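Local coordinates for protein Atp-dependent DNA ligase (Psychromonas sp., PDB 4D05) that uses ATP to join breaks in DNA, probably passing through an adenylated enzyme intermediate, with a minimised DNA-binding surface, at residues V204-G209 / I233-T238; N45-P50 / G78-Q83; I97-L100 / S106-Q109; A55-T60 / P124-I129. All blocks are in the same frame, centred on the assembly; numbering follows the deposited sequence.

In the fold
From the N terminus, residues 45-50 and then 55-60 come first, either side of the short helix 51-54. Residues 78-83 return to 45-50 and close interaction 2, inside the loop that interaction 4 will close only at 124-129, so the two contacts cross. Interaction 3 (97-100 with 106-109) is nested within interaction 4, and the two share a sheet: strands 94-99 and 126-128 are neighbours, and Ile97 pairs with Gln127 and Ile129. All three belong to the ATP-dependent ligase domain that holds AMP. Interaction 1 follows in series, in the OB-like domain; its centre lies about 35 Å from those of interactions 2 and 3.

Interaction 1: residues V204-G209 / I233-T238; sequences VKNEEG and ITYRFT. With SO4 (sulfate ion), chain E.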
# COMPACT_ATOMS: atom_id res chain seq x y z
N VAL A 204 -4.37 -23.85 10.52
CA VAL A 204 -3.10 -23.42 9.94
C VAL A 204 -2.23 -22.82 11.03
O VAL A 204 -2.74 -22.39 12.05
CB VAL A 204 -3.28 -22.40 8.81
CG1 VAL A 204 -4.18 -22.97 7.72
CG2 VAL A 204 -3.83 -21.05 9.33
N LYS A 205 -0.93 -22.79 10.79
CA LYS A 205 -0.00 -22.09 11.66
C LYS A 205 0.75 -21.07 10.82
O LYS A 205 1.39 -21.42 9.81
CB LYS A 205 0.96 -23.06 12.34
CG LYS A 205 1.88 -22.40 13.34
CD LYS A 205 2.68 -23.45 14.13
CE LYS A 205 3.58 -22.84 15.18
NZ LYS A 205 4.33 -23.91 15.94
N ASN A 206 0.65 -19.81 11.21
CA ASN A 206 1.18 -18.74 10.38
C ASN A 206 2.61 -18.39 10.74
O ASN A 206 3.24 -19.05 11.61
CB ASN A 206 0.26 -17.49 10.37
CG ASN A 206 0.30 -16.70 11.67
OD1 ASN A 206 1.10 -16.97 12.57
ND2 ASN A 206 -0.58 -15.71 11.78
N GLU A 207 3.16 -17.39 10.04
CA GLU A 207 4.57 -17.10 10.18
C GLU A 207 4.89 -16.40 11.51
O GLU A 207 6.05 -16.30 11.90
CB GLU A 207 5.06 -16.35 8.93
CG GLU A 207 4.61 -17.11 7.66
CD GLU A 207 5.30 -16.68 6.37
OE1 GLU A 207 5.27 -15.47 6.05
OE2 GLU A 207 5.84 -17.56 5.66
N GLU A 208 3.87 -15.98 12.24
CA GLU A 208 4.10 -15.44 13.59
C GLU A 208 3.96 -16.51 14.67
O GLU A 208 4.10 -16.20 15.86
CB GLU A 208 3.09 -14.34 13.91
CG GLU A 208 3.28 -13.03 13.19
CD GLU A 208 2.24 -12.03 13.68
OE1 GLU A 208 2.44 -11.41 14.75
OE2 GLU A 208 1.20 -11.88 13.04
N GLY A 209 3.68 -17.75 14.26
CA GLY A 209 3.59 -18.87 15.19
C GLY A 209 2.20 -19.04 15.81
O GLY A 209 2.06 -19.74 16.82
N ILE A 233 -0.16 -21.95 2.30
CA ILE A 233 -1.32 -21.33 1.69
C ILE A 233 -1.30 -19.86 2.00
O ILE A 233 -0.61 -19.43 2.94
CB ILE A 233 -2.65 -22.00 2.15
CG1 ILE A 233 -2.91 -21.85 3.66
CG2 ILE A 233 -2.62 -23.47 1.73
CD1 ILE A 233 -3.55 -20.56 4.07
N THR A 234 -2.06 -19.10 1.21
CA THR A 234 -2.27 -17.69 1.48
C THR A 234 -3.67 -17.53 2.05
O THR A 234 -4.63 -18.12 1.53
CB THR A 234 -2.15 -16.86 0.21
OG1 THR A 234 -0.79 -16.89 -0.24
CG2 THR A 234 -2.56 -15.42 0.48
N TYR A 235 -3.77 -16.74 3.11
CA TYR A 235 -5.05 -16.40 3.70
C TYR A 235 -5.19 -14.89 3.69
O TYR A 235 -4.21 -14.17 3.57
CB TYR A 235 -5.19 -16.96 5.10
CG TYR A 235 -4.22 -16.41 6.11
CD1 TYR A 235 -2.95 -16.96 6.25
CD2 TYR A 235 -4.57 -15.36 6.92
CE1 TYR A 235 -2.04 -16.45 7.18
CE2 TYR A 235 -3.68 -14.84 7.85
CZ TYR A 235 -2.41 -15.38 7.97
OH TYR A 235 -1.53 -14.86 8.92
N ARG A 236 -6.44 -14.46 3.80
CA ARG A 236 -6.80 -13.06 3.75
C ARG A 236 -7.42 -12.70 5.09
O ARG A 236 -8.05 -13.54 5.74
CB ARG A 236 -7.80 -12.88 2.60
CG ARG A 236 -8.30 -11.47 2.43
CD ARG A 236 -9.08 -11.35 1.16
NE ARG A 236 -8.28 -11.70 -0.02
CZ ARG A 236 -8.76 -11.71 -1.26
NH1 ARG A 236 -10.04 -11.39 -1.50
NH2 ARG A 236 -7.98 -12.03 -2.27
N PHE A 237 -7.17 -11.47 5.56
CA PHE A 237 -7.64 -11.08 6.88
C PHE A 237 -7.62 -9.56 7.00
O PHE A 237 -7.15 -8.88 6.11
CB PHE A 237 -6.73 -11.70 7.95
CG PHE A 237 -5.35 -11.11 7.99
CD1 PHE A 237 -4.40 -11.48 7.07
CD2 PHE A 237 -4.99 -10.17 8.97
CE1 PHE A 237 -3.12 -10.94 7.11
CE2 PHE A 237 -3.69 -9.64 9.01
CZ PHE A 237 -2.76 -10.04 8.07
N THR A 238 -8.08 -9.05 8.12
CA THR A 238 -7.84 -7.62 8.39
C THR A 238 -7.70 -7.38 9.89
O THR A 238 -8.64 -7.56 10.65
CB THR A 238 -8.90 -6.73 7.72
OG1 THR A 238 -8.54 -5.37 7.95
CG2 THR A 238 -10.28 -6.99 8.28
S SO4 E . 2.47 -24.91 18.90
O1 SO4 E . 2.68 -23.50 18.55
O2 SO4 E . 3.28 -25.21 20.09
O3 SO4 E . 1.03 -25.21 19.13
O4 SO4 E . 2.96 -25.71 17.78
O HOH W 1 1.49 -15.15 8.40
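Asn206 and Tyr235 meet in a buried contact between two strands of the OB-like domain, 199-206 and 232-237, which flank strand 179-190. ND2 of Asn206 donates to OH of Tyr235 at 3.1 Å, with an N-H...O angle of 149°; the hydroxyl is tilted from the amide plane. A water next to the turn is a second polar partner of this OH and accepts from Glu207 N. The amide and the phenol ring are turned only 25° from each other, and CB of Asn206 comes obliquely to the ring. A chi1 of 73° on Asn206 sets its CG between backbone N and carbonyl carbon, from where OD1 can turn back to its own chain and accept from the backbone N of Glu208 at 3.0 Å, an Asx turn at the start of the type I turn 206-209. Val210 N is a further donor to OD1. Further along the strands, Val204 CG1 and Ile233 CG1 touch at 4.4 Å, and Phe212 meets the tyrosine ring edge-to-face.

The other side is loose. Lys205, on the alternate face of its strand, stretches its extended chain into solvent, and NZ donates to O4 (2.9 Å) and O1 of a sulfate that is probably from the crystallisation liquor. The chemistry thus implies a division of labour: one amide secures the turn through its oxygen and, together with a water, helps hold the phenol hydroxyl through its nitrogen.

Interaction 2: residues N45-P50 / G78-Q83; sequences NIFTAP and GIARTQ
With chi1 at -67°, Phe47 carries its ring anti to its own carbonyl carbon and presents an edge to Ala80, while in the next residue a chi1 of 66° turns OG1 of Thr48 to Thr82 O and leaves CG2 for Gln83. The two groups thus work on different partners. CD1 of Phe47 lies 3.5 Å from Ala80 O, which sits at the ring edge in its plane, and CE1 packs on Ala80 CB at 3.8 Å. Elsewhere the phenyl group rests on Ile30 and Ala32 of strand 30-34 and on Leu39 of strand 39-40, so the ring of Phe47 lies between these strands and Ala80.

Thr48 is the centre of an inverse gamma turn. Its OG1 is 3.1 Å from Thr82 O and is hydrogen-bonded to Asp84 N, while CG2 approaches OE1 of Gln83 at 3.7 Å, the two side chains running nearly perpendicular. Gln83 bends at chi2, which brings NE2 back to Arg81 O at 2.9 Å in the plane of the amide. Thr82 OG1 likewise folds back, donating to Gly78 O.

Two waters complete the surface contact. One accepts from Thr48 N and donates to both Ala80 O and Thr82 O; the other donates to Ile46 O and, at 2.6 Å, to Gln83 OE1. The chemistry implies a hydrated joint, in which waters donate to carbonyl oxygens of both segments and to the Gln83 amide oxygen.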
# COMPACT_ATOMS: atom_id res chain seq x y z
N ASN A 45 18.85 3.47 -5.64
CA ASN A 45 19.26 3.61 -7.02
C ASN A 45 18.86 4.98 -7.56
O ASN A 45 17.73 5.40 -7.39
CB ASN A 45 18.55 2.57 -7.92
CG ASN A 45 18.75 1.13 -7.47
OD1 ASN A 45 17.86 0.50 -6.87
ND2 ASN A 45 19.90 0.61 -7.76
N ILE A 46 19.75 5.63 -8.29
CA ILE A 46 19.38 6.87 -8.95
C ILE A 46 18.67 6.53 -10.27
O ILE A 46 19.26 5.87 -11.13
CB ILE A 46 20.62 7.75 -9.21
CG1 ILE A 46 21.34 8.08 -7.89
CG2 ILE A 46 20.21 9.02 -9.99
CD1 ILE A 46 22.74 8.63 -8.10
N PHE A 47 17.40 6.91 -10.38
CA PHE A 47 16.66 6.69 -11.64
C PHE A 47 17.30 7.46 -12.78
O PHE A 47 17.80 8.58 -12.57
CB PHE A 47 15.20 7.12 -11.53
CG PHE A 47 14.38 6.29 -10.58
CD1 PHE A 47 13.96 5.03 -10.94
CD2 PHE A 47 14.04 6.78 -9.33
CE1 PHE A 47 13.20 4.26 -10.06
CE2 PHE A 47 13.27 6.02 -8.45
CZ PHE A 47 12.84 4.76 -8.80
N THR A 48 17.26 6.89 -13.99
CA THR A 48 17.77 7.63 -15.13
C THR A 48 16.66 8.51 -15.71
O THR A 48 16.26 8.37 -16.89
CB THR A 48 18.35 6.68 -16.20
OG1 THR A 48 17.30 5.89 -16.76
CG2 THR A 48 19.43 5.77 -15.61
N ALA A 49 16.17 9.45 -14.91
CA ALA A 49 15.07 10.29 -15.36
C ALA A 49 15.61 11.27 -16.39
O ALA A 49 16.62 11.96 -16.15
CB ALA A 49 14.49 11.07 -14.22
N PRO A 50 14.95 11.33 -17.55
CA PRO A 50 15.43 12.31 -18.54
C PRO A 50 15.44 13.75 -18.03
O PRO A 50 14.64 14.15 -17.21
CB PRO A 50 14.41 12.17 -19.67
CG PRO A 50 13.91 10.76 -19.54
CD PRO A 50 13.83 10.54 -18.06
N GLY A 78 8.38 -1.00 -15.42
CA GLY A 78 9.24 -1.35 -16.55
C GLY A 78 10.00 -0.15 -17.09
O GLY A 78 11.15 -0.25 -17.50
N ILE A 79 9.35 0.99 -17.12
CA ILE A 79 10.04 2.20 -17.57
C ILE A 79 11.09 2.62 -16.53
O ILE A 79 12.24 2.93 -16.86
CB ILE A 79 9.03 3.34 -17.81
CG1 ILE A 79 8.07 2.99 -18.95
CG2 ILE A 79 9.76 4.64 -18.10
CD1 ILE A 79 6.83 3.88 -18.98
N ALA A 80 10.69 2.68 -15.27
CA ALA A 80 11.57 3.17 -14.22
C ALA A 80 12.82 2.32 -14.05
O ALA A 80 13.86 2.86 -13.67
CB ALA A 80 10.77 3.33 -12.89
N ARG A 81 12.73 1.01 -14.37
CA ARG A 81 13.85 0.05 -14.33
C ARG A 81 14.79 0.22 -15.50
O ARG A 81 15.89 -0.32 -15.49
CB ARG A 81 13.35 -1.42 -14.53
CG ARG A 81 12.68 -2.10 -13.47
CD ARG A 81 12.76 -3.63 -13.71
NE ARG A 81 11.99 -4.18 -14.83
CZ ARG A 81 10.66 -4.32 -14.81
NH1 ARG A 81 9.96 -3.91 -13.76
NH2 ARG A 81 10.02 -4.89 -15.82
N THR A 82 14.32 0.86 -16.57
CA THR A 82 15.14 1.00 -17.77
C THR A 82 16.25 2.02 -17.55
O THR A 82 15.98 3.14 -17.15
CB THR A 82 14.29 1.39 -18.95
OG1 THR A 82 13.31 0.39 -19.16
CG2 THR A 82 15.12 1.54 -20.20
N GLN A 83 17.50 1.60 -17.78
CA GLN A 83 18.65 2.48 -17.61
C GLN A 83 18.89 3.21 -18.95
O GLN A 83 19.55 2.69 -19.87
CB GLN A 83 19.89 1.70 -17.15
CG GLN A 83 19.69 0.85 -15.90
CD GLN A 83 19.17 1.63 -14.71
OE1 GLN A 83 19.91 2.40 -14.09
NE2 GLN A 83 17.88 1.45 -14.36
O HOH W 2 19.64 3.17 -11.57
O HOH W 3 15.80 4.57 -14.59

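Interaction 3: residues I97-L100 / S106-Q109; sequences IFDL and SFEQ. With AMP (adenosine monophosphate), chain H.
Phe107, the first residue of helix 107-121, lays the edge of its ring against Phe98 and Asp99 at the end of strand 94-99, within the beta-alpha-beta unit completed by strand 126-128. At this point the strand carries a classic beta bulge, Phe98 and Asp99 both facing Asp63, and the irregularity goes with two neighbouring side chains that take quite different courses.

Phe98 has a chi1 of 56°, which places CG between backbone N and carbonyl carbon and turns its ring away from the helix, toward the nucleotide. One face lies over the adenine of AMP: N3 sits above the ring centre, 3.4 Å from its plane, and CG comes within 3.5 Å of C2. Phe98 is thus a wall of the AMP pocket, with Ile129 beside it, while its backbone carbonyl faces the helix.

Asp99 bends the other way. Its OD1 takes the backbone N-H of Leu100 at 2.7 Å on the anti side, tilted from the carboxylate plane, and also forms a salt bridge with NE of Arg110, one turn along the helix. These two donors grip OD1 and probably stabilise the negative charge; the carboxylate plane is 70° from the Phe107 ring.

Phe107 swings its CG anti to the backbone N (chi1 -175°), which carries the ring back from the helix to the strand; it is also stacked with His158. At the edge of that ring, near its plane, lie two oxygens: OD1 of Asp99, 3.8 Å from CD1, and Phe98 O, 3.4 Å from CE1.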
# COMPACT_ATOMS: atom_id res chain seq x y z
N ILE A 97 3.39 13.67 -5.83
CA ILE A 97 4.02 13.89 -4.54
C ILE A 97 3.08 13.80 -3.38
O ILE A 97 1.91 14.19 -3.47
CB ILE A 97 4.83 15.19 -4.55
CG1 ILE A 97 3.93 16.43 -4.68
CG2 ILE A 97 5.88 15.11 -5.68
CD1 ILE A 97 4.68 17.76 -4.47
N PHE A 98 3.63 13.32 -2.26
CA PHE A 98 2.86 13.18 -1.05
C PHE A 98 3.61 13.69 0.21
O PHE A 98 3.01 13.72 1.27
CB PHE A 98 2.35 11.72 -0.88
CG PHE A 98 3.44 10.68 -0.89
CD1 PHE A 98 4.29 10.54 0.16
CD2 PHE A 98 3.57 9.80 -1.95
CE1 PHE A 98 5.28 9.56 0.17
CE2 PHE A 98 4.57 8.81 -1.93
CZ PHE A 98 5.40 8.71 -0.86
N ASP A 99 4.88 14.08 0.11
CA ASP A 99 5.50 14.71 1.25
C ASP A 99 6.77 15.48 0.87
O ASP A 99 7.22 15.44 -0.27
CB ASP A 99 5.77 13.68 2.36
CG ASP A 99 5.57 14.24 3.77
OD1 ASP A 99 5.64 15.48 3.93
OD2 ASP A 99 5.39 13.45 4.72
N LEU A 100 7.27 16.20 1.86
CA LEU A 100 8.47 17.07 1.77
C LEU A 100 9.41 16.61 2.91
O LEU A 100 9.31 17.06 4.05
CB LEU A 100 8.10 18.55 1.95
CG LEU A 100 7.12 19.13 0.94
CD1 LEU A 100 6.83 20.60 1.19
CD2 LEU A 100 7.64 18.99 -0.47
N SER A 106 4.55 20.88 10.38
CA SER A 106 3.50 19.85 10.40
C SER A 106 3.03 19.50 9.00
O SER A 106 3.16 20.27 8.08
CB SER A 106 2.27 20.41 11.15
OG SER A 106 1.71 21.49 10.37
N PHE A 107 2.42 18.32 8.86
CA PHE A 107 2.01 17.86 7.53
C PHE A 107 1.01 18.83 6.88
O PHE A 107 1.03 19.02 5.70
CB PHE A 107 1.43 16.44 7.61
CG PHE A 107 1.11 15.87 6.25
CD1 PHE A 107 2.09 15.78 5.27
CD2 PHE A 107 -0.16 15.44 5.93
CE1 PHE A 107 1.80 15.28 4.01
CE2 PHE A 107 -0.43 14.94 4.68
CZ PHE A 107 0.56 14.85 3.72
N GLU A 108 0.12 19.43 7.67
CA GLU A 108 -0.82 20.40 7.12
C GLU A 108 -0.11 21.53 6.36
O GLU A 108 -0.52 21.91 5.27
CB GLU A 108 -1.70 20.95 8.23
CG GLU A 108 -2.77 21.83 7.70
CD GLU A 108 -3.80 22.10 8.76
OE1 GLU A 108 -4.70 21.24 8.94
OE2 GLU A 108 -3.65 23.13 9.47
N GLN A 109 0.95 22.09 6.95
CA GLN A 109 1.71 23.13 6.24
C GLN A 109 2.50 22.56 5.08
O GLN A 109 2.75 23.25 4.10
CB GLN A 109 2.64 23.87 7.20
CG GLN A 109 1.91 24.89 8.06
CD GLN A 109 2.84 25.78 8.88
OE1 GLN A 109 4.03 25.87 8.62
NE2 GLN A 109 2.28 26.47 9.86
P AMP H . 1.28 -0.41 -0.12
O1P AMP H . 1.19 -1.34 1.05
O2P AMP H . 1.83 -0.79 -1.48
O5' AMP H . 1.94 0.93 0.41
C5' AMP H . 1.96 1.98 -0.53
C4' AMP H . 3.34 2.55 -0.50
O4' AMP H . 3.46 3.65 -1.37
C3' AMP H . 3.58 3.03 0.90
O3' AMP H . 4.92 2.58 1.20
C2' AMP H . 3.50 4.53 0.80
O2' AMP H . 4.57 4.89 1.68
C1' AMP H . 3.59 4.90 -0.71
N9 AMP H . 2.37 5.65 -1.17
C8 AMP H . 1.54 5.45 -2.23
N7 AMP H . 0.52 6.34 -2.27
C5 AMP H . 0.74 7.17 -1.23
C6 AMP H . 0.02 8.31 -0.65
N6 AMP H . -1.10 8.76 -1.24
N1 AMP H . 0.58 8.88 0.43
C2 AMP H . 1.66 8.40 1.04
N3 AMP H . 2.36 7.37 0.60
C4 AMP H . 1.94 6.72 -0.52

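Interaction 4: residues A55-T60 / P124-I129; sequences ASFPTT and PYLQMI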
# COMPACT_ATOMS: atom_id res chain seq x y z
N ALA A 55 13.51 18.84 -15.34
CA ALA A 55 14.08 20.18 -15.52
C ALA A 55 13.39 21.31 -14.76
O ALA A 55 14.05 22.24 -14.29
CB ALA A 55 14.14 20.52 -16.99
N SER A 56 12.06 21.23 -14.66
CA SER A 56 11.29 22.28 -14.03
C SER A 56 11.19 22.16 -12.51
O SER A 56 10.71 23.06 -11.84
CB SER A 56 9.87 22.24 -14.60
OG SER A 56 9.24 21.04 -14.14
N PHE A 57 11.57 21.01 -11.97
CA PHE A 57 11.31 20.71 -10.57
C PHE A 57 12.01 21.70 -9.65
O PHE A 57 13.14 22.14 -9.94
CB PHE A 57 11.80 19.29 -10.19
CG PHE A 57 10.97 18.15 -10.75
CD1 PHE A 57 9.95 18.35 -11.69
CD2 PHE A 57 11.22 16.87 -10.30
CE1 PHE A 57 9.23 17.26 -12.18
CE2 PHE A 57 10.53 15.78 -10.78
CZ PHE A 57 9.51 15.96 -11.73
N PRO A 58 11.38 22.07 -8.55
CA PRO A 58 12.02 22.90 -7.53
C PRO A 58 13.09 22.10 -6.78
O PRO A 58 13.12 20.88 -6.90
CB PRO A 58 10.86 23.25 -6.60
CG PRO A 58 9.96 22.07 -6.69
CD PRO A 58 10.03 21.64 -8.14
N THR A 59 13.97 22.77 -6.06
CA THR A 59 15.05 22.08 -5.39
C THR A 59 14.63 21.58 -4.00
O THR A 59 15.38 20.88 -3.32
CB THR A 59 16.36 22.88 -5.35
OG1 THR A 59 16.10 24.20 -4.91
CG2 THR A 59 16.97 22.97 -6.76
N THR A 60 13.41 21.92 -3.59
CA THR A 60 12.84 21.39 -2.34
C THR A 60 12.79 19.87 -2.46
O THR A 60 12.35 19.34 -3.48
CB THR A 60 11.43 21.91 -2.16
OG1 THR A 60 11.45 23.35 -2.14
CG2 THR A 60 10.82 21.40 -0.88
N PRO A 124 3.48 19.00 -16.62
CA PRO A 124 2.73 17.74 -16.64
C PRO A 124 3.37 16.65 -15.80
O PRO A 124 2.67 15.72 -15.37
CB PRO A 124 2.76 17.35 -18.13
CG PRO A 124 4.01 17.97 -18.65
CD PRO A 124 4.07 19.30 -17.94
N TYR A 125 4.67 16.75 -15.53
CA TYR A 125 5.41 15.65 -14.91
C TYR A 125 5.39 15.72 -13.38
O TYR A 125 5.84 14.79 -12.72
CB TYR A 125 6.85 15.64 -15.40
CG TYR A 125 6.99 15.77 -16.89
CD1 TYR A 125 6.35 14.89 -17.75
CD2 TYR A 125 7.75 16.80 -17.43
CE1 TYR A 125 6.46 15.04 -19.13
CE2 TYR A 125 7.86 16.96 -18.80
CZ TYR A 125 7.22 16.07 -19.64
OH TYR A 125 7.32 16.23 -21.00
N LEU A 126 4.85 16.80 -12.82
CA LEU A 126 4.84 16.98 -11.35
C LEU A 126 3.44 17.36 -10.91
O LEU A 126 2.88 18.39 -11.33
CB LEU A 126 5.83 18.07 -10.89
CG LEU A 126 5.94 18.30 -9.38
CD1 LEU A 126 6.60 17.11 -8.70
CD2 LEU A 126 6.72 19.57 -9.06
N GLN A 127 2.86 16.50 -10.08
CA GLN A 127 1.48 16.68 -9.64
C GLN A 127 1.32 16.29 -8.16
O GLN A 127 2.14 15.57 -7.66
CB GLN A 127 0.52 15.94 -10.59
CG GLN A 127 -0.02 17.02 -11.57
CD GLN A 127 0.05 16.73 -13.04
OE1 GLN A 127 -0.43 15.68 -13.53
NE2 GLN A 127 0.56 17.71 -13.80
N MSE A 128 0.33 16.87 -7.46
CA MSE A 128 0.14 16.59 -6.02
C MSE A 128 -0.96 15.55 -5.90
O MSE A 128 -1.99 15.67 -6.55
CB MSE A 128 -0.24 17.85 -5.23
CG MSE A 128 0.21 17.81 -3.76
SE MSE A 128 -0.56 18.93 -2.55
CE MSE A 128 -2.47 18.75 -2.87
N ILE A 129 -0.73 14.52 -5.08
CA ILE A 129 -1.80 13.61 -4.74
C ILE A 129 -2.84 14.40 -3.92
O ILE A 129 -2.49 15.08 -2.98
CB ILE A 129 -1.26 12.40 -3.96
CG1 ILE A 129 -0.25 11.65 -4.84
CG2 ILE A 129 -2.40 11.50 -3.56
CD1 ILE A 129 0.45 10.49 -4.17
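The carbonyl oxygen of Pro58, whose ring meets Leu126, takes a hydrogen bond from NE1 of Trp34, and this bond holds the loop 55-60 to the sheet at the point where its apolar side chains turn to strand 126-128. The contact itself is apolar. CD of Pro58 lies 4.0 Å from CD2 of Leu126, and Phe57, just before it, does the larger share: its CE1 packs on Leu126 CB at 3.7 Å, while CD1 of the same leucine stands more loosely over one face of the ring.

Leu126 thus serves both partners with different atoms. CB makes the close contact with the phenyl group, and CG, anti to the backbone N (chi1 -178°), carries CD2 out to Pro58. Phe57 is set differently, CG beside its own backbone N, and its ring slants across the leucine. Trp34 meets that ring edge-to-face, so the ring has both tryptophan and leucine as neighbours.

Tyr125 contributes mainly its root. Its CB is 4.3 Å from Phe57 CE1 and its O is 4.0 Å from Phe57 CZ, whereas the phenol leads away to Phe53, with CG of Pro124 over the centre of one face.

Around the contact, Ser56 and Pro58 rest on Thr121 of helix 107-121, and Met62 of strand 62-67 touches both Phe57 and Leu126. Strand 126-128 runs at the edge of the sheet, parallel to its neighbour 94-99, with the Leu126 side chain touching Phe95 and Ile97.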